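Local coordinates for protein YohF (Salmonella typhimurium, PDB 6WON) that probably acts as an oxidoreductase of the short-chain dehydrogenase/reductase family, with acetoin as its likely substrate, at residues K5-T10 and F29-T34; S96-M101 and Q151-T156; I137-S142 and H160-L165; N181-G186 and L239-G244. One frame throughout, in Å; residues are numbered along the deposited sequence.

Contact 1 (K5-T10 and F29-T34); sequences KVAIVT and FDIGIT
The ring of Phe-29 leans obliquely against Lys-5 with its CD2–CE2 side, Phe-29 CE2 lying 3.6 Å from Lys-5 CB. CG of Phe-29 sits anti to its carbonyl carbon (chi1 -70°), which swings the ring over to the side where the Ala-7 methyl projects. That methyl touches both Phe-29 CD2 and, at 3.8 Å, the CD1 end of Ile-31, and Leu-24 of helix 15-27 closes over Ala-7 and Ile-31. On the reverse face Ile-8 lies over Gly-32: with no side chain there, Ile-8 CG1 comes to 4.1 Å from Gly-32 CA. Beside it, CG2 of Val-6 packs on CB of Asp-30, whose OD1 is turned to the backbone N of Arg-55. Between these layers the backbones run parallel. Ala-7 N gives an almost straight bond (168°) to Asp-30 O, and the bonds from Gly-32 N to Ala-7 O and from Val-9 N to Gly-32 O are similarly short and straight. The ladder weakens at both ends: Asp-30 N meets Lys-5 O at a bent angle, and Thr-34 N stands 3.5 Å from Val-9 O. At this second end OG1 of Thr-34 comes close to the Thr-10 backbone while bonding to Ala-11 N. Joined through helix 15-27, the strands form the first beta-alpha-beta unit of a Rossmann fold, consistent with the dinucleotide-binding half of the short-chain dehydrogenases.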
loop_
_atom_site.group_PDB
_atom_site.type_symbol
_atom_site.label_atom_id
_atom_site.label_comp_id
_atom_site.label_asym_id
_atom_site.label_seq_id
_atom_site.Cartn_x
_atom_site.Cartn_y
_atom_site.Cartn_z
ATOM N N LYS B 5 -20.549 -12.656 26.416
ATOM C CA LYS B 5 -19.190 -12.596 25.903
ATOM C C LYS B 5 -18.373 -11.578 26.691
ATOM O O LYS B 5 -18.905 -10.639 27.292
ATOM C CB LYS B 5 -19.187 -12.228 24.413
ATOM C CG LYS B 5 -20.057 -13.128 23.534
ATOM C CD LYS B 5 -19.548 -14.563 23.559
ATOM C CE LYS B 5 -20.279 -15.440 22.547
ATOM N NZ LYS B 5 -19.751 -16.842 22.542
ATOM N N VAL B 6 -17.059 -11.768 26.674
ATOM C CA VAL B 6 -16.144 -10.934 27.437
ATOM C C VAL B 6 -15.220 -10.207 26.471
ATOM O O VAL B 6 -14.639 -10.827 25.572
ATOM C CB VAL B 6 -15.335 -11.768 28.451
ATOM C CG1 VAL B 6 -14.217 -10.926 29.067
ATOM C CG2 VAL B 6 -16.257 -12.322 29.528
ATOM N N ALA B 7 -15.100 -8.897 26.651
ATOM C CA ALA B 7 -14.118 -8.084 25.951
ATOM C C ALA B 7 -13.101 -7.559 26.951
ATOM O O ALA B 7 -13.471 -7.047 28.014
ATOM C CB ALA B 7 -14.771 -6.905 25.229
ATOM N N ILE B 8 -11.825 -7.675 26.612
ATOM C CA ILE B 8 -10.765 -7.048 27.386
ATOM C C ILE B 8 -10.160 -5.932 26.549
ATOM O O ILE B 8 -9.843 -6.130 25.371
ATOM C CB ILE B 8 -9.715 -8.072 27.829
ATOM C CG1 ILE B 8 -10.328 -8.927 28.943
ATOM C CG2 ILE B 8 -8.457 -7.356 28.310
ATOM C CD1 ILE B 8 -9.520 -10.119 29.285
ATOM N N VAL B 9 -10.066 -4.746 27.138
ATOM C CA VAL B 9 -9.512 -3.571 26.484
ATOM C C VAL B 9 -8.381 -3.073 27.363
ATOM O O VAL B 9 -8.614 -2.694 28.522
ATOM C CB VAL B 9 -10.569 -2.473 26.284
ATOM C CG1 VAL B 9 -9.990 -1.332 25.457
ATOM C CG2 VAL B 9 -11.840 -3.048 25.632
ATOM N N THR B 10 -7.163 -3.065 26.825
ATOM C CA THR B 10 -6.048 -2.580 27.624
ATOM C C THR B 10 -6.042 -1.059 27.666
ATOM O O THR B 10 -6.503 -0.384 26.740
ATOM C CB THR B 10 -4.708 -3.095 27.089
ATOM O OG1 THR B 10 -4.474 -2.585 25.773
ATOM C CG2 THR B 10 -4.707 -4.615 27.054
ATOM N N PHE B 29 -21.127 -6.711 26.201
ATOM C CA PHE B 29 -19.972 -7.480 26.649
ATOM C C PHE B 29 -19.699 -7.207 28.127
ATOM O O PHE B 29 -19.649 -6.045 28.544
ATOM C CB PHE B 29 -18.724 -7.129 25.836
ATOM C CG PHE B 29 -18.756 -7.611 24.410
ATOM C CD1 PHE B 29 -19.406 -6.871 23.429
ATOM C CD2 PHE B 29 -18.096 -8.785 24.042
ATOM C CE1 PHE B 29 -19.417 -7.310 22.104
ATOM C CE2 PHE B 29 -18.103 -9.231 22.721
ATOM C CZ PHE B 29 -18.761 -8.499 21.754
ATOM N N ASP B 30 -19.518 -8.271 28.914
ATOM C CA ASP B 30 -18.742 -8.128 30.141
ATOM C C ASP B 30 -17.367 -7.589 29.768
ATOM O O ASP B 30 -16.827 -7.924 28.709
ATOM C CB ASP B 30 -18.607 -9.468 30.873
ATOM C CG ASP B 30 -19.905 -9.911 31.525
ATOM O OD1 ASP B 30 -20.784 -9.045 31.765
ATOM O OD2 ASP B 30 -20.045 -11.124 31.808
ATOM N N ILE B 31 -16.805 -6.736 30.624
ATOM C CA ILE B 31 -15.660 -5.903 30.256
ATOM C C ILE B 31 -14.512 -6.133 31.233
ATOM O O ILE B 31 -14.696 -6.045 32.449
ATOM C CB ILE B 31 -16.032 -4.409 30.234
ATOM C CG1 ILE B 31 -16.941 -4.108 29.055
ATOM C CG2 ILE B 31 -14.779 -3.553 30.179
ATOM C CD1 ILE B 31 -16.356 -4.521 27.735
ATOM N N GLY B 32 -13.316 -6.385 30.691
ATOM C CA GLY B 32 -12.085 -6.265 31.450
ATOM C C GLY B 32 -11.355 -4.980 31.094
ATOM O O GLY B 32 -11.162 -4.667 29.914
ATOM N N ILE B 33 -10.939 -4.254 32.132
ATOM C CA ILE B 33 -10.297 -2.947 32.020
ATOM C C ILE B 33 -8.911 -3.045 32.644
ATOM O O ILE B 33 -8.783 -3.475 33.795
ATOM C CB ILE B 33 -11.135 -1.864 32.731
ATOM C CG1 ILE B 33 -12.425 -1.573 31.967
ATOM C CG2 ILE B 33 -10.334 -0.592 32.971
ATOM C CD1 ILE B 33 -13.620 -1.295 32.888
ATOM N N THR B 34 -7.873 -2.651 31.903
ATOM C CA THR B 34 -6.541 -2.553 32.496
ATOM C C THR B 34 -6.100 -1.096 32.552
ATOM O O THR B 34 -6.536 -0.262 31.751
ATOM C CB THR B 34 -5.489 -3.395 31.753
ATOM O OG1 THR B 34 -4.953 -2.671 30.625
ATOM C CG2 THR B 34 -6.084 -4.709 31.300
#

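Contact 2 (S96-M101 and Q151-T156); sequences SAFIDM and QASAYT
Ser-96 N donates to Gln-151 O across 2.6 Å, a short bond and a straight one (175° at the hydrogen). It is the direct hydrogen bond that ties the loop 96-101 to the residues leading into helix 153-173, whose N-cap position is held by Ala-152 and which carries the family's Tyr-X-X-X-Lys pattern, here Tyr-155 and Lys-159. The two segments are otherwise bridged by water: water 2 donates to Ser-96 O at 2.9 Å and accepts from Ala-154 N at 3.3 Å, while water 1 accepts from Ser-153 N at 2.8 Å and also lies by Ser-96 O, though too close to be trusted in detail. Backbone N-H groups of the first helical turn, which have no carbonyl of their own helix to bond to, thus find partners in bound waters. Met-101 extends with CG anti to its backbone N (chi1 -173°) and lays SD 3.6 Å from the methyl of Ala-154. Its CE is modelled almost eclipsed about the last torsion, very near Ser-153 OG, so that position is doubtful. The same hydroxyl sits at the edge of the Phe-98 ring, 3.8 Å from Phe-98 CB, and OE1 of Gln-151 rests 3.4 Å from Ala-97 CB. Trp-106 covers Met-101 and Ala-154, and the second subunit's Gln-122, Glu-172 and Met-169 close on Phe-98, so the loop is held between the start of helix 153-173, helix 103-131 and a neighbouring subunit.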
loop_
_atom_site.group_PDB
_atom_site.type_symbol
_atom_site.label_atom_id
_atom_site.label_comp_id
_atom_site.label_asym_id
_atom_site.label_seq_id
_atom_site.Cartn_x
_atom_site.Cartn_y
_atom_site.Cartn_z
ATOM N N SER B 96 11.881 11.139 19.502
ATOM C CA SER B 96 13.326 11.056 19.669
ATOM C C SER B 96 13.992 11.061 18.298
ATOM O O SER B 96 13.670 10.216 17.455
ATOM C CB SER B 96 13.694 9.784 20.438
ATOM O OG SER B 96 14.945 9.909 21.086
ATOM N N ALA B 97 14.906 11.997 18.055
ATOM C CA ALA B 97 15.558 12.064 16.751
ATOM C C ALA B 97 16.320 10.770 16.477
ATOM O O ALA B 97 16.994 10.235 17.359
ATOM C CB ALA B 97 16.506 13.265 16.691
ATOM N N PHE B 98 16.187 10.255 15.252
ATOM C CA PHE B 98 16.766 8.954 14.918
ATOM C C PHE B 98 18.267 8.915 15.182
ATOM O O PHE B 98 18.782 7.944 15.751
ATOM C CB PHE B 98 16.505 8.605 13.452
ATOM C CG PHE B 98 17.495 7.614 12.894
ATOM C CD1 PHE B 98 17.367 6.263 13.175
ATOM C CD2 PHE B 98 18.576 8.036 12.120
ATOM C CE1 PHE B 98 18.277 5.350 12.689
ATOM C CE2 PHE B 98 19.487 7.125 11.622
ATOM C CZ PHE B 98 19.341 5.779 11.898
ATOM N N ILE B 99 18.987 9.954 14.753
ATOM C CA ILE B 99 20.449 9.910 14.749
ATOM C C ILE B 99 21.012 9.740 16.155
ATOM O O ILE B 99 22.115 9.203 16.323
ATOM C CB ILE B 99 21.021 11.169 14.060
ATOM C CG1 ILE B 99 22.491 10.951 13.694
ATOM C CG2 ILE B 99 20.838 12.423 14.935
ATOM C CD1 ILE B 99 22.710 9.757 12.750
ATOM N N ASP B 100 20.263 10.163 17.182
ATOM C CA ASP B 100 20.752 10.240 18.552
ATOM C C ASP B 100 20.042 9.308 19.523
ATOM O O ASP B 100 20.455 9.228 20.687
ATOM C CB ASP B 100 20.601 11.670 19.091
ATOM C CG ASP B 100 21.698 12.579 18.621
ATOM O OD1 ASP B 100 22.767 12.051 18.230
ATOM O OD2 ASP B 100 21.496 13.815 18.643
ATOM N N MET B 101 18.989 8.636 19.100
ATOM C CA MET B 101 18.149 7.881 20.012
ATOM C C MET B 101 18.958 6.825 20.764
ATOM O O MET B 101 19.586 5.971 20.124
ATOM C CB MET B 101 17.014 7.217 19.236
ATOM C CG MET B 101 15.991 6.555 20.138
ATOM S SD MET B 101 14.635 5.770 19.250
ATOM C CE MET B 101 15.051 6.146 17.547
ATOM N N GLN B 151 10.617 12.546 13.747
ATOM C CA GLN B 151 11.204 12.485 15.083
ATOM C C GLN B 151 10.704 11.304 15.899
ATOM O O GLN B 151 10.945 11.257 17.106
ATOM C CB GLN B 151 10.968 13.768 15.892
ATOM C CG GLN B 151 11.434 15.023 15.214
ATOM C CD GLN B 151 12.908 14.988 14.927
ATOM O OE1 GLN B 151 13.734 15.109 15.839
ATOM N NE2 GLN B 151 13.258 14.811 13.652
ATOM N N ALA B 152 10.006 10.355 15.286
ATOM C CA ALA B 152 9.429 9.238 16.026
ATOM C C ALA B 152 9.673 7.939 15.270
ATOM O O ALA B 152 8.751 7.171 14.986
ATOM C CB ALA B 152 7.942 9.466 16.279
ATOM N N SER B 153 10.945 7.687 14.930
ATOM C CA SER B 153 11.274 6.503 14.142
ATOM C C SER B 153 10.992 5.221 14.911
ATOM O O SER B 153 10.515 4.237 14.332
ATOM C CB SER B 153 12.740 6.543 13.714
ATOM O OG SER B 153 13.596 6.621 14.842
ATOM N N ALA B 154 11.306 5.192 16.207
ATOM C CA ALA B 154 11.004 3.994 16.989
ATOM C C ALA B 154 9.505 3.726 16.998
ATOM O O ALA B 154 9.053 2.598 16.763
ATOM C CB ALA B 154 11.534 4.147 18.420
ATOM N N TYR B 155 8.716 4.763 17.261
ATOM C CA TYR B 155 7.264 4.607 17.293
ATOM C C TYR B 155 6.738 4.133 15.941
ATOM O O TYR B 155 5.909 3.216 15.872
ATOM C CB TYR B 155 6.647 5.937 17.720
ATOM C CG TYR B 155 5.155 6.070 17.617
ATOM C CD1 TYR B 155 4.320 5.608 18.625
ATOM C CD2 TYR B 155 4.583 6.700 16.520
ATOM C CE1 TYR B 155 2.955 5.748 18.526
ATOM C CE2 TYR B 155 3.231 6.849 16.413
ATOM C CZ TYR B 155 2.419 6.377 17.410
ATOM O OH TYR B 155 1.061 6.537 17.270
ATOM N N THR B 156 7.241 4.715 14.852
ATOM C CA THR B 156 6.815 4.297 13.516
ATOM C C THR B 156 7.164 2.840 13.262
ATOM O O THR B 156 6.339 2.065 12.764
ATOM C CB THR B 156 7.475 5.180 12.465
ATOM O OG1 THR B 156 7.084 6.546 12.664
ATOM C CG2 THR B 156 7.120 4.701 11.051
HETATM O O HOH W 1 13.261 9.297 15.238
HETATM O O HOH W 2 12.315 7.697 18.072
#

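Contact 3 (I137-S142 and H160-L165); sequences IINITS and HALGGL
Leu-162 points from its helix down to the strand and splits its isobutyl group between two side chains, Asn-139 and Thr-141, which project from the same face of the chain two residues apart. With Leu-162 CG anti to the backbone N (chi1 -174°), the side chain extends from the helix to the strand and its two methyls separate over it. CD1 comes down on the flat face of the Asn-139 amide, almost directly above CG, at 3.8 Å, and stays 3.9 Å from Asn-139 ND2. The amide is thus covered on one side by a hydrocarbon group, while its polar atoms work in other directions: OD1 takes a hydrogen bond from Asn-88 ND2, and ND2 bonds to OG1 of Thr-166, one turn further along the same helix. These two bonds should fix the rotation of the amide that Leu-162 lies on. Thr-141 sits at the fork: Thr-141 CG2 is 3.8 Å from Leu-162 CG, with Leu-162 CD2 also against it, the two side chains crossing at a slant, and CD2 also lies 4.0 Å from Ile-140 O. Thr-141 OG1, turned off from this apolar patch, bonds to Glu-145 OE1. No hydrogen bond links the two segments; their contact is purely van der Waals, although Lys-159, of the family's Tyr-X-X-X-Lys pattern, bonds Thr-141 O from the helix. Strand 135-140 here lies under helix 153-173 in a beta-alpha-beta unit continued by strand 178-185, while Val-114 and Ala-117 of helix 103-131 flank Leu-162, and the second subunit packs on Ala-161.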
loop_
_atom_site.group_PDB
_atom_site.type_symbol
_atom_site.label_atom_id
_atom_site.label_comp_id
_atom_site.label_asym_id
_atom_site.label_seq_id
_atom_site.Cartn_x
_atom_site.Cartn_y
_atom_site.Cartn_z
ATOM N N ILE B 137 -9.751 -10.096 17.741
ATOM C CA ILE B 137 -8.625 -9.355 18.298
ATOM C C ILE B 137 -8.413 -8.113 17.450
ATOM O O ILE B 137 -8.201 -8.212 16.236
ATOM C CB ILE B 137 -7.340 -10.195 18.356
ATOM C CG1 ILE B 137 -7.528 -11.379 19.311
ATOM C CG2 ILE B 137 -6.153 -9.307 18.794
ATOM C CD1 ILE B 137 -6.375 -12.393 19.276
ATOM N N ILE B 138 -8.481 -6.947 18.080
ATOM C CA ILE B 138 -8.277 -5.677 17.398
ATOM C C ILE B 138 -7.015 -5.046 17.961
ATOM O O ILE B 138 -6.907 -4.830 19.173
ATOM C CB ILE B 138 -9.481 -4.739 17.555
ATOM C CG1 ILE B 138 -10.709 -5.332 16.853
ATOM C CG2 ILE B 138 -9.156 -3.378 16.944
ATOM C CD1 ILE B 138 -11.715 -5.982 17.768
ATOM N N ASN B 139 -6.054 -4.753 17.088
ATOM C CA ASN B 139 -4.829 -4.075 17.491
ATOM C C ASN B 139 -4.962 -2.608 17.106
ATOM O O ASN B 139 -5.117 -2.291 15.920
ATOM C CB ASN B 139 -3.602 -4.699 16.824
ATOM C CG ASN B 139 -3.349 -6.128 17.271
ATOM O OD1 ASN B 139 -3.444 -6.440 18.463
ATOM N ND2 ASN B 139 -3.010 -7.011 16.312
ATOM N N ILE B 140 -4.948 -1.719 18.097
ATOM C CA ILE B 140 -4.963 -0.291 17.806
ATOM C C ILE B 140 -3.552 0.086 17.376
ATOM O O ILE B 140 -2.621 0.049 18.184
ATOM C CB ILE B 140 -5.413 0.546 19.008
ATOM C CG1 ILE B 140 -6.740 0.026 19.568
ATOM C CG2 ILE B 140 -5.562 2.011 18.587
ATOM C CD1 ILE B 140 -7.905 0.201 18.620
ATOM N N THR B 141 -3.381 0.433 16.103
ATOM C CA THR B 141 -2.069 0.892 15.668
ATOM C C THR B 141 -2.087 2.409 15.515
ATOM O O THR B 141 -2.235 3.123 16.513
ATOM C CB THR B 141 -1.647 0.178 14.383
ATOM O OG1 THR B 141 -2.559 0.497 13.331
ATOM C CG2 THR B 141 -1.666 -1.342 14.605
ATOM N N SER B 142 -1.972 2.914 14.286
ATOM C CA SER B 142 -1.890 4.349 14.020
ATOM C C SER B 142 -1.737 4.513 12.513
ATOM O O SER B 142 -1.375 3.562 11.814
ATOM C CB SER B 142 -0.703 4.994 14.750
ATOM O OG SER B 142 -0.207 6.125 14.057
ATOM N N HIS B 160 4.523 -0.193 12.591
ATOM C CA HIS B 160 4.690 -1.068 11.430
ATOM C C HIS B 160 4.795 -2.524 11.857
ATOM O O HIS B 160 4.173 -3.406 11.251
ATOM C CB HIS B 160 5.944 -0.675 10.637
ATOM C CG HIS B 160 5.723 0.432 9.653
ATOM N ND1 HIS B 160 5.419 1.724 10.039
ATOM C CD2 HIS B 160 5.773 0.446 8.298
ATOM C CE1 HIS B 160 5.292 2.481 8.963
ATOM N NE2 HIS B 160 5.501 1.730 7.896
ATOM N N ALA B 161 5.619 -2.795 12.873
ATOM C CA ALA B 161 5.723 -4.142 13.433
ATOM C C ALA B 161 4.359 -4.678 13.831
ATOM O O ALA B 161 4.012 -5.822 13.519
ATOM C CB ALA B 161 6.651 -4.138 14.652
ATOM N N LEU B 162 3.573 -3.872 14.551
ATOM C CA LEU B 162 2.281 -4.370 15.013
ATOM C C LEU B 162 1.354 -4.633 13.835
ATOM O O LEU B 162 0.532 -5.559 13.877
ATOM C CB LEU B 162 1.657 -3.383 16.009
ATOM C CG LEU B 162 0.356 -3.793 16.719
ATOM C CD1 LEU B 162 0.378 -5.252 17.176
ATOM C CD2 LEU B 162 0.086 -2.873 17.908
ATOM N N GLY B 163 1.495 -3.854 12.760
ATOM C CA GLY B 163 0.734 -4.139 11.557
ATOM C C GLY B 163 1.107 -5.479 10.947
ATOM O O GLY B 163 0.235 -6.254 10.550
ATOM N N GLY B 164 2.409 -5.781 10.887
ATOM C CA GLY B 164 2.827 -7.081 10.386
ATOM C C GLY B 164 2.308 -8.225 11.236
ATOM O O GLY B 164 1.834 -9.241 10.712
ATOM N N LEU B 165 2.390 -8.079 12.557
ATOM C CA LEU B 165 1.890 -9.118 13.449
ATOM C C LEU B 165 0.396 -9.329 13.251
ATOM O O LEU B 165 -0.092 -10.467 13.277
ATOM C CB LEU B 165 2.199 -8.743 14.900
ATOM C CG LEU B 165 1.595 -9.657 15.968
ATOM C CD1 LEU B 165 2.205 -11.064 15.881
ATOM C CD2 LEU B 165 1.782 -9.035 17.349
#

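Contact 4 (N181-G186 and L239-G244); sequences NAVAPG and LIVDGG
The flat peptide groups of Leu-239 and Ala-184 are met from above their planes rather than in them: Val-241 N lies 43° out of the plane of the Ala-184 carbonyl, at 3.1 Å from its O, and Ala-184 N stands likewise off the Leu-239 carbonyl, 2.9 Å from Leu-239 O. This is a parallel pairing at the border of a Rossmann-type sheet, strand 238-241 being one of the two outermost strands within this chain. Leu-239 N to Ala-182 O and Gly-186 N to Val-241 O, both 2.8 Å, complete the four-bond ladder. On one face the methyl of Ala-184 packs on Ile-240: CG1 of Ile-240, anti to the carbonyl carbon (chi1 -62°), comes to 3.8 Å from Ala-184 CB, and CG2 to 3.7 Å from Ala-184 O. On the other face lie Val-183, Pro-185, Leu-239 and Val-241; helix 216-226 covers this face through Leu-222, Leu-226 and Ile-219. Leu-239 and, on the opposite face, Ile-240 pack on Leu-239 and Gln-237 of the third subunit, so this edge of the sheet faces a subunit interface. Beyond the strands the contact continues, with Asp-242 CB resting on Gly-186 CA. The carboxylate then holds the loop that follows, in an Asx turn: Asp-242 OD1 takes the hydrogen of Gly-244 N at 3.0 Å, met 61° above its plane, while OD2 receives Met-246 N.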
loop_
_atom_site.group_PDB
_atom_site.type_symbol
_atom_site.label_atom_id
_atom_site.label_comp_id
_atom_site.label_asym_id
_atom_site.label_seq_id
_atom_site.Cartn_x
_atom_site.Cartn_y
_atom_site.Cartn_z
ATOM N N ASN B 181 -7.732 -7.813 13.228
ATOM C CA ASN B 181 -7.593 -6.623 12.404
ATOM C C ASN B 181 -6.898 -5.539 13.208
ATOM O O ASN B 181 -6.871 -5.574 14.440
ATOM C CB ASN B 181 -8.955 -6.109 11.931
ATOM C CG ASN B 181 -9.653 -7.088 11.005
ATOM O OD1 ASN B 181 -9.322 -7.171 9.819
ATOM N ND2 ASN B 181 -10.632 -7.820 11.535
ATOM N N ALA B 182 -6.351 -4.565 12.487
ATOM C CA ALA B 182 -5.866 -3.328 13.077
ATOM C C ALA B 182 -6.839 -2.190 12.768
ATOM O O ALA B 182 -7.373 -2.102 11.657
ATOM C CB ALA B 182 -4.472 -2.972 12.541
ATOM N N VAL B 183 -7.068 -1.330 13.758
ATOM C CA VAL B 183 -7.656 -0.011 13.552
ATOM C C VAL B 183 -6.554 1.013 13.759
ATOM O O VAL B 183 -5.869 0.991 14.788
ATOM C CB VAL B 183 -8.833 0.257 14.509
ATOM C CG1 VAL B 183 -9.353 1.686 14.326
ATOM C CG2 VAL B 183 -9.946 -0.746 14.275
ATOM N N ALA B 184 -6.391 1.911 12.788
ATOM C CA ALA B 184 -5.221 2.786 12.677
ATOM C C ALA B 184 -5.683 4.230 12.814
ATOM O O ALA B 184 -6.065 4.861 11.811
ATOM C CB ALA B 184 -4.506 2.559 11.336
ATOM N N PRO B 185 -5.704 4.789 14.028
ATOM C CA PRO B 185 -6.227 6.152 14.190
ATOM C C PRO B 185 -5.273 7.194 13.627
ATOM O O PRO B 185 -4.055 7.021 13.623
ATOM C CB PRO B 185 -6.376 6.302 15.711
ATOM C CG PRO B 185 -6.378 4.885 16.253
ATOM C CD PRO B 185 -5.415 4.159 15.332
ATOM N N GLY B 186 -5.850 8.283 13.125
ATOM C CA GLY B 186 -5.068 9.475 12.851
ATOM C C GLY B 186 -4.876 10.214 14.159
ATOM O O GLY B 186 -4.692 9.572 15.195
ATOM N N LEU B 239 -7.621 -0.821 9.179
ATOM C CA LEU B 239 -8.722 0.079 8.850
ATOM C C LEU B 239 -8.384 1.451 9.424
ATOM O O LEU B 239 -8.308 1.622 10.647
ATOM C CB LEU B 239 -10.048 -0.455 9.395
ATOM C CG LEU B 239 -10.447 -1.894 9.024
ATOM C CD1 LEU B 239 -11.934 -2.134 9.289
ATOM C CD2 LEU B 239 -10.144 -2.166 7.554
ATOM N N ILE B 240 -8.174 2.423 8.546
ATOM C CA ILE B 240 -7.597 3.707 8.929
ATOM C C ILE B 240 -8.709 4.719 9.149
ATOM O O ILE B 240 -9.540 4.951 8.259
ATOM C CB ILE B 240 -6.605 4.197 7.863
ATOM C CG1 ILE B 240 -5.439 3.211 7.737
ATOM C CG2 ILE B 240 -6.129 5.611 8.179
ATOM C CD1 ILE B 240 -4.509 3.533 6.550
ATOM N N VAL B 241 -8.719 5.326 10.322
ATOM C CA VAL B 241 -9.724 6.315 10.716
ATOM C C VAL B 241 -8.945 7.590 11.013
ATOM O O VAL B 241 -8.419 7.776 12.113
ATOM C CB VAL B 241 -10.544 5.865 11.930
ATOM C CG1 VAL B 241 -11.523 6.942 12.354
ATOM C CG2 VAL B 241 -11.281 4.542 11.637
ATOM N N ASP B 242 -8.838 8.482 10.019
ATOM C CA ASP B 242 -7.846 9.540 10.160
ATOM C C ASP B 242 -8.283 10.883 9.584
ATOM O O ASP B 242 -7.424 11.745 9.346
ATOM C CB ASP B 242 -6.543 9.097 9.491
ATOM C CG ASP B 242 -6.659 9.015 7.966
ATOM O OD1 ASP B 242 -7.783 9.106 7.414
ATOM O OD2 ASP B 242 -5.611 8.850 7.313
ATOM N N GLY B 243 -9.576 11.085 9.342
ATOM C CA GLY B 243 -10.062 12.330 8.763
ATOM C C GLY B 243 -9.352 12.758 7.488
ATOM O O GLY B 243 -9.248 13.955 7.192
ATOM N N GLY B 244 -8.840 11.786 6.734
ATOM C CA GLY B 244 -8.138 12.066 5.495
ATOM C C GLY B 244 -6.649 12.278 5.635
ATOM O O GLY B 244 -6.009 12.699 4.662
#

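Overall arrangement
Contacts 1 and 4 are both strand-to-strand pairings in the one parallel sheet, lying on opposite sides of the chain's centre and about 22 Å apart between centres; their chemistry is chiefly backbone hydrogen bonding. Contact 3 lies between them, deep in the chain, and relies on van der Waals packing of a leucine on an amide and a threonine methyl. It borders contact 4 directly, Thr-141 N and Val-183 O being a probable hydrogen bond. Contact 2 is the outlier, far from the centre, partly water-bridged and pressed against the second subunit. It shares helix 153-173 with contact 3, and Tyr-155 OH comes to 3.4 Å from Ser-142 CB. Contacts 2, 3 and 4 all touch other subunits; contact 1 does not.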